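Local coordinates for putative regulatory protein SCO4313 (Streptomyces coelicolor, PDB 2OI8), which probably binds DNA as a TetR-family regulator of transcription, at residues 97-111 with 180-192. Numbering follows the deposited sequence.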
ATOM      1  N   ARG A  97      -5.633 -13.073  -3.172  1.00 10.80           N
ATOM      2  CA  ARG A  97      -6.365 -12.067  -3.952  1.00 10.10           C
ATOM      3  C   ARG A  97      -7.747 -11.863  -3.371  1.00  9.79           C
ATOM      4  O   ARG A  97      -8.173 -10.720  -3.140  1.00  9.99           O
ATOM      5  CB  ARG A  97      -6.464 -12.457  -5.436  1.00 10.36           C
ATOM      6  CG  ARG A  97      -7.099 -11.370  -6.332  1.00  9.55           C
ATOM      7  CD  ARG A  97      -6.807 -11.540  -7.824  1.00  9.36           C
ATOM      8  NE  ARG A  97      -7.546 -10.545  -8.599  1.00  9.40           N
ATOM      9  CZ  ARG A  97      -7.100  -9.306  -8.846  1.00 11.70           C
ATOM     10  NH1 ARG A  97      -5.913  -8.937  -8.400  1.00 12.96           N
ATOM     11  NH2 ARG A  97      -7.823  -8.421  -9.535  1.00 10.19           N
ATOM     12  N   ALA A  98      -8.420 -12.975  -3.108  1.00  9.62           N
ATOM     13  CA  ALA A  98      -9.810 -12.969  -2.628  1.00  9.70           C
ATOM     14  C   ALA A  98      -9.906 -12.445  -1.207  1.00  9.64           C
ATOM     15  O   ALA A  98     -10.804 -11.663  -0.883  1.00  9.45           O
ATOM     16  CB  ALA A  98     -10.413 -14.370  -2.733  1.00  9.78           C
ATOM     17  N   TRP A  99      -8.973 -12.878  -0.363  1.00  9.81           N
ATOM     18  CA  TRP A  99      -8.868 -12.346   0.987  1.00  9.92           C
ATOM     19  C   TRP A  99      -8.686 -10.814   0.920  1.00 10.48           C
ATOM     20  O   TRP A  99      -9.369 -10.060   1.641  1.00 11.09           O
ATOM     21  CB  TRP A  99      -7.719 -13.009   1.756  1.00  9.18           C
ATOM     22  CG  TRP A  99      -7.548 -12.417   3.118  1.00  9.47           C
ATOM     23  CD1 TRP A  99      -8.182 -12.795   4.258  1.00  9.22           C
ATOM     24  CD2 TRP A  99      -6.698 -11.314   3.482  1.00 10.13           C
ATOM     25  NE1 TRP A  99      -7.790 -12.005   5.315  1.00 10.09           N
ATOM     26  CE2 TRP A  99      -6.880 -11.084   4.865  1.00 10.16           C
ATOM     27  CE3 TRP A  99      -5.815 -10.494   2.774  1.00  9.07           C
ATOM     28  CZ2 TRP A  99      -6.207 -10.081   5.551  1.00  9.32           C
ATOM     29  CZ3 TRP A  99      -5.145  -9.498   3.456  1.00  8.77           C
ATOM     30  CH2 TRP A  99      -5.343  -9.303   4.833  1.00  9.48           C
ATOM     31  N   ALA A 100      -7.769 -10.358   0.066  1.00  9.68           N
ATOM     32  CA  ALA A 100      -7.568  -8.928  -0.146  1.00  8.98           C
ATOM     33  C   ALA A 100      -8.847  -8.265  -0.646  1.00  8.74           C
ATOM     34  O   ALA A 100      -9.315  -7.269  -0.086  1.00  8.78           O
ATOM     35  CB  ALA A 100      -6.414  -8.680  -1.135  1.00  8.39           C
ATOM     36  N   LEU A 101      -9.420  -8.808  -1.701  1.00  8.62           N
ATOM     37  CA  LEU A 101     -10.566  -8.141  -2.297  1.00  9.07           C
ATOM     38  C   LEU A 101     -11.807  -8.329  -1.444  1.00  8.74           C
ATOM     39  O   LEU A 101     -12.750  -7.555  -1.536  1.00  8.84           O
ATOM     40  CB  LEU A 101     -10.800  -8.589  -3.750  1.00  8.83           C
ATOM     41  CG  LEU A 101      -9.663  -8.272  -4.732  1.00 10.53           C
ATOM     42  CD1 LEU A 101      -9.954  -8.857  -6.099  1.00 10.65           C
ATOM     43  CD2 LEU A 101      -9.378  -6.763  -4.850  1.00 10.17           C
ATOM     44  N   ASP A 102     -11.809  -9.339  -0.591  1.00  9.36           N
ATOM     45  CA  ASP A 102     -13.014  -9.597   0.197  1.00  9.76           C
ATOM     46  C   ASP A 102     -13.232  -8.476   1.211  1.00  9.38           C
ATOM     47  O   ASP A 102     -14.354  -8.220   1.589  1.00  9.97           O
ATOM     48  CB  ASP A 102     -12.991 -10.976   0.861  1.00  9.31           C
ATOM     49  CG  ASP A 102     -14.211 -11.224   1.754  1.00 11.00           C
ATOM     50  OD1 ASP A 102     -15.377 -11.165   1.285  1.00 10.09           O
ATOM     51  OD2 ASP A 102     -13.993 -11.498   2.948  1.00 13.75           O
ATOM     52  N   ASP A 103     -12.160  -7.798   1.622  1.00  9.39           N
ATOM     53  CA  ASP A 103     -12.236  -6.780   2.687  1.00  8.68           C
ATOM     54  C   ASP A 103     -11.064  -5.806   2.596  1.00  8.44           C
ATOM     55  O   ASP A 103     -10.079  -5.940   3.334  1.00  7.85           O
ATOM     56  CB  ASP A 103     -12.269  -7.449   4.062  1.00  8.90           C
ATOM     57  CG  ASP A 103     -12.587  -6.481   5.181  1.00  9.66           C
ATOM     58  OD1 ASP A 103     -12.479  -5.250   5.011  1.00 12.73           O
ATOM     59  OD2 ASP A 103     -12.943  -6.944   6.267  1.00 13.76           O
ATOM     60  N   PRO A 104     -11.168  -4.807   1.703  1.00  8.49           N
ATOM     61  CA  PRO A 104     -10.067  -3.866   1.515  1.00  9.18           C
ATOM     62  C   PRO A 104      -9.639  -3.144   2.794  1.00  9.82           C
ATOM     63  O   PRO A 104      -8.421  -2.861   2.975  1.00 10.24           O
ATOM     64  CB  PRO A 104     -10.637  -2.853   0.510  1.00  9.06           C
ATOM     65  CG  PRO A 104     -11.664  -3.645  -0.281  1.00  8.75           C
ATOM     66  CD  PRO A 104     -12.308  -4.479   0.826  1.00  8.74           C
ATOM     67  N   GLN A 105     -10.601  -2.854   3.674  1.00  9.76           N
ATOM     68  CA  GLN A 105     -10.305  -2.125   4.897  1.00 10.38           C
ATOM     69  C   GLN A 105      -9.401  -2.957   5.767  1.00 10.61           C
ATOM     70  O   GLN A 105      -8.449  -2.433   6.357  1.00 10.83           O
ATOM     71  CB  GLN A 105     -11.569  -1.745   5.669  1.00 10.67           C
ATOM     72  CG  GLN A 105     -12.398  -0.698   5.001  1.00 12.22           C
ATOM     73  CD  GLN A 105     -11.590   0.534   4.629  1.00 17.24           C
ATOM     74  OE1 GLN A 105     -10.898   1.150   5.468  1.00 19.91           O
ATOM     75  NE2 GLN A 105     -11.667   0.906   3.358  1.00 19.21           N
ATOM     76  N   ARG A 106      -9.680  -4.259   5.822  1.00 10.06           N
ATOM     77  CA  ARG A 106      -8.828  -5.162   6.567  1.00  9.62           C
ATOM     78  C   ARG A 106      -7.420  -5.240   5.943  1.00  9.79           C
ATOM     79  O   ARG A 106      -6.421  -5.230   6.662  1.00 10.46           O
ATOM     80  CB  ARG A 106      -9.480  -6.526   6.630  1.00  9.53           C
ATOM     81  CG  ARG A 106      -8.790  -7.545   7.504  1.00 10.47           C
ATOM     82  CD  ARG A 106      -9.535  -8.874   7.415  1.00 11.71           C
ATOM     83  NE  ARG A 106      -9.748  -9.277   6.021  1.00 13.37           N
ATOM     84  CZ  ARG A 106     -10.522 -10.292   5.644  1.00 14.32           C
ATOM     85  NH1 ARG A 106     -11.157 -11.013   6.557  1.00 14.41           N
ATOM     86  NH2 ARG A 106     -10.657 -10.595   4.357  1.00 13.85           N
ATOM     87  N   TYR A 107      -7.339  -5.284   4.612  1.00  9.39           N
ATOM     88  CA  TYR A 107      -6.062  -5.335   3.914  1.00  8.65           C
ATOM     89  C   TYR A 107      -5.205  -4.129   4.312  1.00  9.05           C
ATOM     90  O   TYR A 107      -4.012  -4.267   4.636  1.00  8.78           O
ATOM     91  CB  TYR A 107      -6.294  -5.372   2.382  1.00  8.54           C
ATOM     92  CG  TYR A 107      -5.014  -5.368   1.539  1.00  6.75           C
ATOM     93  CD1 TYR A 107      -4.446  -4.163   1.124  1.00  3.72           C
ATOM     94  CD2 TYR A 107      -4.382  -6.577   1.149  1.00  4.75           C
ATOM     95  CE1 TYR A 107      -3.257  -4.130   0.347  1.00  3.67           C
ATOM     96  CE2 TYR A 107      -3.188  -6.565   0.356  1.00  3.07           C
ATOM     97  CZ  TYR A 107      -2.639  -5.338  -0.022  1.00  6.95           C
ATOM     98  OH  TYR A 107      -1.481  -5.271  -0.786  1.00 10.18           O
ATOM     99  N   PHE A 108      -5.827  -2.955   4.315  1.00  9.01           N
ATOM    100  CA  PHE A 108      -5.094  -1.720   4.520  1.00  9.88           C
ATOM    101  C   PHE A 108      -4.701  -1.451   5.953  1.00  9.92           C
ATOM    102  O   PHE A 108      -3.758  -0.715   6.201  1.00  9.08           O
ATOM    103  CB  PHE A 108      -5.866  -0.538   3.970  1.00 10.44           C
ATOM    104  CG  PHE A 108      -5.799  -0.422   2.464  1.00 11.52           C
ATOM    105  CD1 PHE A 108      -4.560  -0.413   1.808  1.00 12.21           C
ATOM    106  CD2 PHE A 108      -6.974  -0.284   1.704  1.00 10.49           C
ATOM    107  CE1 PHE A 108      -4.493  -0.282   0.382  1.00 14.51           C
ATOM    108  CE2 PHE A 108      -6.923  -0.137   0.307  1.00 11.49           C
ATOM    109  CZ  PHE A 108      -5.686  -0.141  -0.360  1.00 12.50           C
ATOM    110  N   LEU A 109      -5.409  -2.055   6.901  1.00 10.15           N
ATOM    111  CA  LEU A 109      -4.997  -1.941   8.285  1.00 10.70           C
ATOM    112  C   LEU A 109      -3.599  -2.610   8.456  1.00 11.03           C
ATOM    113  O   LEU A 109      -2.758  -2.127   9.206  1.00 11.26           O
ATOM    114  CB  LEU A 109      -6.081  -2.542   9.193  1.00 10.95           C
ATOM    115  CG  LEU A 109      -5.922  -2.354  10.712  1.00 12.18           C
ATOM    116  CD1 LEU A 109      -6.236  -0.920  11.218  1.00 10.65           C
ATOM    117  CD2 LEU A 109      -6.747  -3.382  11.453  1.00  8.84           C
ATOM    118  N   ILE A 110      -3.344  -3.702   7.736  1.00 11.00           N
ATOM    119  CA  ILE A 110      -2.012  -4.320   7.723  1.00 10.78           C
ATOM    120  C   ILE A 110      -1.086  -3.628   6.701  1.00 10.20           C
ATOM    121  O   ILE A 110       0.024  -3.229   7.033  1.00 10.43           O
ATOM    122  CB  ILE A 110      -2.059  -5.851   7.318  1.00 12.04           C
ATOM    123  CG1 ILE A 110      -2.933  -6.662   8.260  1.00 11.38           C
ATOM    124  CG2 ILE A 110      -0.613  -6.436   7.204  1.00 11.93           C
ATOM    125  CD1 ILE A 110      -2.729  -6.160   9.678  1.00 15.69           C
ATOM    126  N   PHE A 111      -1.534  -3.529   5.446  1.00  9.06           N
ATOM    127  CA  PHE A 111      -0.622  -3.208   4.348  1.00  8.20           C
ATOM    128  C   PHE A 111      -0.627  -1.758   3.892  1.00  7.64           C
ATOM    129  O   PHE A 111       0.139  -1.386   3.022  1.00  7.76           O
ATOM    130  CB  PHE A 111      -0.846  -4.164   3.174  1.00  7.54           C
ATOM    131  CG  PHE A 111      -0.566  -5.613   3.518  1.00  7.60           C
ATOM    132  CD1 PHE A 111       0.746  -6.090   3.596  1.00  8.95           C
ATOM    133  CD2 PHE A 111      -1.609  -6.498   3.793  1.00  8.20           C
ATOM    134  CE1 PHE A 111       1.025  -7.457   3.914  1.00  9.64           C
ATOM    135  CE2 PHE A 111      -1.351  -7.858   4.117  1.00  8.79           C
ATOM    136  CZ  PHE A 111      -0.028  -8.333   4.181  1.00  8.64           C
ATOM    137  N   TRP A 180       5.408 -12.499  -2.299  1.00 13.87           N
ATOM    138  CA  TRP A 180       4.794 -11.574  -1.366  1.00 13.65           C
ATOM    139  C   TRP A 180       4.744 -10.151  -1.951  1.00 13.15           C
ATOM    140  O   TRP A 180       3.686  -9.526  -2.013  1.00 13.37           O
ATOM    141  CB  TRP A 180       5.607 -11.587  -0.076  1.00 13.90           C
ATOM    142  CG  TRP A 180       4.919 -11.077   1.130  1.00 14.09           C
ATOM    143  CD1 TRP A 180       5.359 -10.095   1.964  1.00 14.32           C
ATOM    144  CD2 TRP A 180       3.681 -11.532   1.662  1.00 13.80           C
ATOM    145  NE1 TRP A 180       4.468  -9.902   2.980  1.00 13.46           N
ATOM    146  CE2 TRP A 180       3.423 -10.769   2.821  1.00 13.83           C
ATOM    147  CE3 TRP A 180       2.757 -12.510   1.275  1.00 15.82           C
ATOM    148  CZ2 TRP A 180       2.277 -10.960   3.615  1.00 14.66           C
ATOM    149  CZ3 TRP A 180       1.599 -12.695   2.068  1.00 15.50           C
ATOM    150  CH2 TRP A 180       1.379 -11.918   3.219  1.00 14.44           C
ATOM    151  N   SER A 181       5.883  -9.652  -2.410  1.00 12.06           N
ATOM    152  CA  SER A 181       5.957  -8.249  -2.765  1.00 11.04           C
ATOM    153  C   SER A 181       5.325  -8.018  -4.112  1.00 10.13           C
ATOM    154  O   SER A 181       4.585  -7.072  -4.267  1.00 10.76           O
ATOM    155  CB  SER A 181       7.395  -7.772  -2.754  1.00 10.30           C
ATOM    156  OG  SER A 181       8.086  -8.453  -3.772  1.00 11.59           O
ATOM    157  N   ARG A 182       5.598  -8.880  -5.080  1.00  9.32           N
ATOM    158  CA  ARG A 182       4.989  -8.752  -6.406  1.00  8.93           C
ATOM    159  C   ARG A 182       3.439  -8.728  -6.413  1.00  8.75           C
ATOM    160  O   ARG A 182       2.828  -7.877  -7.082  1.00  8.42           O
ATOM    161  CB  ARG A 182       5.521  -9.828  -7.364  1.00  8.46           C
ATOM    162  CG  ARG A 182       6.942  -9.568  -7.775  1.00  8.67           C
ATOM    163  CD  ARG A 182       7.465 -10.530  -8.822  1.00  9.61           C
ATOM    164  NE  ARG A 182       8.930 -10.457  -8.898  1.00 10.60           N
ATOM    165  CZ  ARG A 182       9.698 -11.254  -9.648  1.00 10.16           C
ATOM    166  NH1 ARG A 182       9.160 -12.195 -10.408  1.00  7.79           N
ATOM    167  NH2 ARG A 182      11.014 -11.109  -9.635  1.00  9.12           N
ATOM    168  N   LEU A 183       2.818  -9.642  -5.669  1.00  8.03           N
ATOM    169  CA  LEU A 183       1.345  -9.741  -5.610  1.00  7.85           C
ATOM    170  C   LEU A 183       0.648  -8.661  -4.763  1.00  8.13           C
ATOM    171  O   LEU A 183      -0.511  -8.274  -5.033  1.00  7.94           O
ATOM    172  CB  LEU A 183       0.945 -11.147  -5.134  1.00  7.50           C
ATOM    173  CG  LEU A 183       1.460 -12.254  -6.064  1.00  5.69           C
ATOM    174  CD1 LEU A 183       1.023 -13.587  -5.546  1.00  6.72           C
ATOM    175  CD2 LEU A 183       1.011 -12.068  -7.511  1.00  2.50           C
ATOM    176  N   HIS A 184       1.347  -8.202  -3.723  1.00  8.30           N
ATOM    177  CA  HIS A 184       0.895  -7.052  -2.942  1.00  8.45           C
ATOM    178  C   HIS A 184       0.986  -5.765  -3.743  1.00  8.08           C
ATOM    179  O   HIS A 184       0.136  -4.887  -3.592  1.00  8.09           O
ATOM    180  CB  HIS A 184       1.645  -6.950  -1.629  1.00  8.22           C
ATOM    181  CG  HIS A 184       1.155  -7.923  -0.605  1.00 10.17           C
ATOM    182  ND1 HIS A 184      -0.050  -7.767   0.047  1.00 11.04           N
ATOM    183  CD2 HIS A 184       1.689  -9.080  -0.142  1.00 12.11           C
ATOM    184  CE1 HIS A 184      -0.239  -8.787   0.869  1.00 13.78           C
ATOM    185  NE2 HIS A 184       0.809  -9.591   0.783  1.00 14.48           N
ATOM    186  N   GLY A 185       1.999  -5.690  -4.615  1.00  7.97           N
ATOM    187  CA  GLY A 185       2.199  -4.562  -5.521  1.00  7.00           C
ATOM    188  C   GLY A 185       0.950  -4.386  -6.338  1.00  7.15           C
ATOM    189  O   GLY A 185       0.405  -3.296  -6.396  1.00  6.85           O
ATOM    190  N   VAL A 186       0.453  -5.464  -6.938  1.00  7.24           N
ATOM    191  CA  VAL A 186      -0.781  -5.322  -7.711  1.00  7.57           C
ATOM    192  C   VAL A 186      -2.052  -5.229  -6.853  1.00  7.27           C
ATOM    193  O   VAL A 186      -2.905  -4.412  -7.131  1.00  7.86           O
ATOM    194  CB  VAL A 186      -0.880  -6.290  -8.912  1.00  7.67           C
ATOM    195  CG1 VAL A 186       0.298  -7.218  -8.968  1.00  7.55           C
ATOM    196  CG2 VAL A 186      -2.224  -7.023  -8.956  1.00  8.88           C
ATOM    197  N   LEU A 187      -2.138  -5.989  -5.774  1.00  6.92           N
ATOM    198  CA  LEU A 187      -3.309  -5.899  -4.920  1.00  6.90           C
ATOM    199  C   LEU A 187      -3.512  -4.519  -4.328  1.00  6.66           C
ATOM    200  O   LEU A 187      -4.623  -3.979  -4.355  1.00  7.02           O
ATOM    201  CB  LEU A 187      -3.278  -6.965  -3.809  1.00  6.73           C
ATOM    202  CG  LEU A 187      -3.490  -8.391  -4.311  1.00  6.24           C
ATOM    203  CD1 LEU A 187      -3.328  -9.378  -3.165  1.00  4.49           C
ATOM    204  CD2 LEU A 187      -4.855  -8.531  -5.002  1.00  5.20           C
ATOM    205  N   SER A 188      -2.458  -3.926  -3.799  1.00  6.34           N
ATOM    206  CA  SER A 188      -2.668  -2.643  -3.160  1.00  6.92           C
ATOM    207  C   SER A 188      -2.753  -1.517  -4.169  1.00  6.83           C
ATOM    208  O   SER A 188      -3.438  -0.530  -3.939  1.00  6.91           O
ATOM    209  CB  SER A 188      -1.621  -2.389  -2.102  1.00  6.73           C
ATOM    210  OG  SER A 188      -0.367  -2.666  -2.639  1.00  9.70           O
ATOM    211  N   LEU A 189      -2.114  -1.674  -5.321  1.00  7.48           N
ATOM    212  CA  LEU A 189      -2.316  -0.688  -6.390  1.00  7.31           C
ATOM    213  C   LEU A 189      -3.722  -0.711  -6.875  1.00  7.74           C
ATOM    214  O   LEU A 189      -4.282   0.340  -7.102  1.00  7.40           O
ATOM    215  CB  LEU A 189      -1.358  -0.863  -7.570  1.00  7.08           C
ATOM    216  CG  LEU A 189       0.083  -0.397  -7.339  1.00  6.21           C
ATOM    217  CD1 LEU A 189       0.875  -0.686  -8.595  1.00  7.68           C
ATOM    218  CD2 LEU A 189       0.147   1.099  -7.002  1.00  2.85           C
ATOM    219  N   GLU A 190      -4.320  -1.892  -7.025  1.00  9.04           N
ATOM    220  CA  GLU A 190      -5.732  -1.920  -7.425  1.00 10.43           C
ATOM    221  C   GLU A 190      -6.675  -1.432  -6.337  1.00  9.86           C
ATOM    222  O   GLU A 190      -7.496  -0.549  -6.599  1.00 10.12           O
ATOM    223  CB  GLU A 190      -6.188  -3.236  -8.075  1.00 10.31           C
ATOM    224  CG  GLU A 190      -5.992  -4.520  -7.327  1.00 13.13           C
ATOM    225  CD  GLU A 190      -6.001  -5.741  -8.279  1.00 14.52           C
ATOM    226  OE1 GLU A 190      -6.776  -5.747  -9.273  1.00 19.36           O
ATOM    227  OE2 GLU A 190      -5.229  -6.704  -8.035  1.00 18.39           O
ATOM    228  N   LEU A 191      -6.508  -1.948  -5.116  1.00  9.95           N
ATOM    229  CA  LEU A 191      -7.254  -1.473  -3.929  1.00  9.49           C
ATOM    230  C   LEU A 191      -7.047   0.018  -3.578  1.00  9.88           C
ATOM    231  O   LEU A 191      -7.922   0.646  -2.979  1.00 10.24           O
ATOM    232  CB  LEU A 191      -6.913  -2.342  -2.715  1.00  9.05           C
ATOM    233  CG  LEU A 191      -7.430  -3.793  -2.757  1.00  9.74           C
ATOM    234  CD1 LEU A 191      -7.106  -4.552  -1.447  1.00  6.51           C
ATOM    235  CD2 LEU A 191      -8.940  -3.792  -2.976  1.00  8.35           C
ATOM    236  N   ALA A 192      -5.885   0.575  -3.926  1.00  9.66           N
ATOM    237  CA  ALA A 192      -5.600   1.989  -3.706  1.00  9.43           C
ATOM    238  C   ALA A 192      -6.182   2.860  -4.816  1.00  9.73           C
ATOM    239  O   ALA A 192      -5.992   4.060  -4.803  1.00 10.27           O
ATOM    240  CB  ALA A 192      -4.073   2.213  -3.594  1.00  8.77           C
TER
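Tyr-107 holds its CG opposite the backbone N (chi1 178°), which sends the ring across to helix 170-191, where His-184, with CG beside its backbone N (chi1 -78°), presents ND1 to it. Tyr-107 OH and His-184 ND1 are hydrogen-bonded at 3.0 Å, and either may be the donor. The two rings meet rim to rim. The phenol lies among His-184, Leu-187, Ser-188 and Leu-191 as a knob in a hole. Leu-191 CD1 sits over one face of the phenol, toward the rim, in a CH-pi contact, 4.0 Å from the ring centroid. Leu-191 in turn sits among Ala-100, Pro-104, Tyr-107 and Phe-108, with its CB 3.4 Å from Phe-108 CZ. Phe-111 lays a face over His-184 CE1, and its CZ lies 3.5 Å from Trp-180 CZ2. Away from the aromatic rings, Arg-97, extended from CG to NE, forms a salt bridge with Glu-190. Arg-97 NH2 donates to Glu-190 OE1 at 2.9 Å, approaching from above the carboxylate plane. Ser-202 OG also hydrogen-bonds Glu-190 OE1. The contact joins helices 89-102 and 104-111 to helix 170-191 within the TetR-like C-terminal domain. Phe-111 also packs on Leu-189 of the second subunit. Chemically, the interface is an aromatic and aliphatic core with a salt bridge at its flank. The buried phenol oxygen and ND1 of His-184 are paired with each other, and this bond probably helps fix both ring orientations.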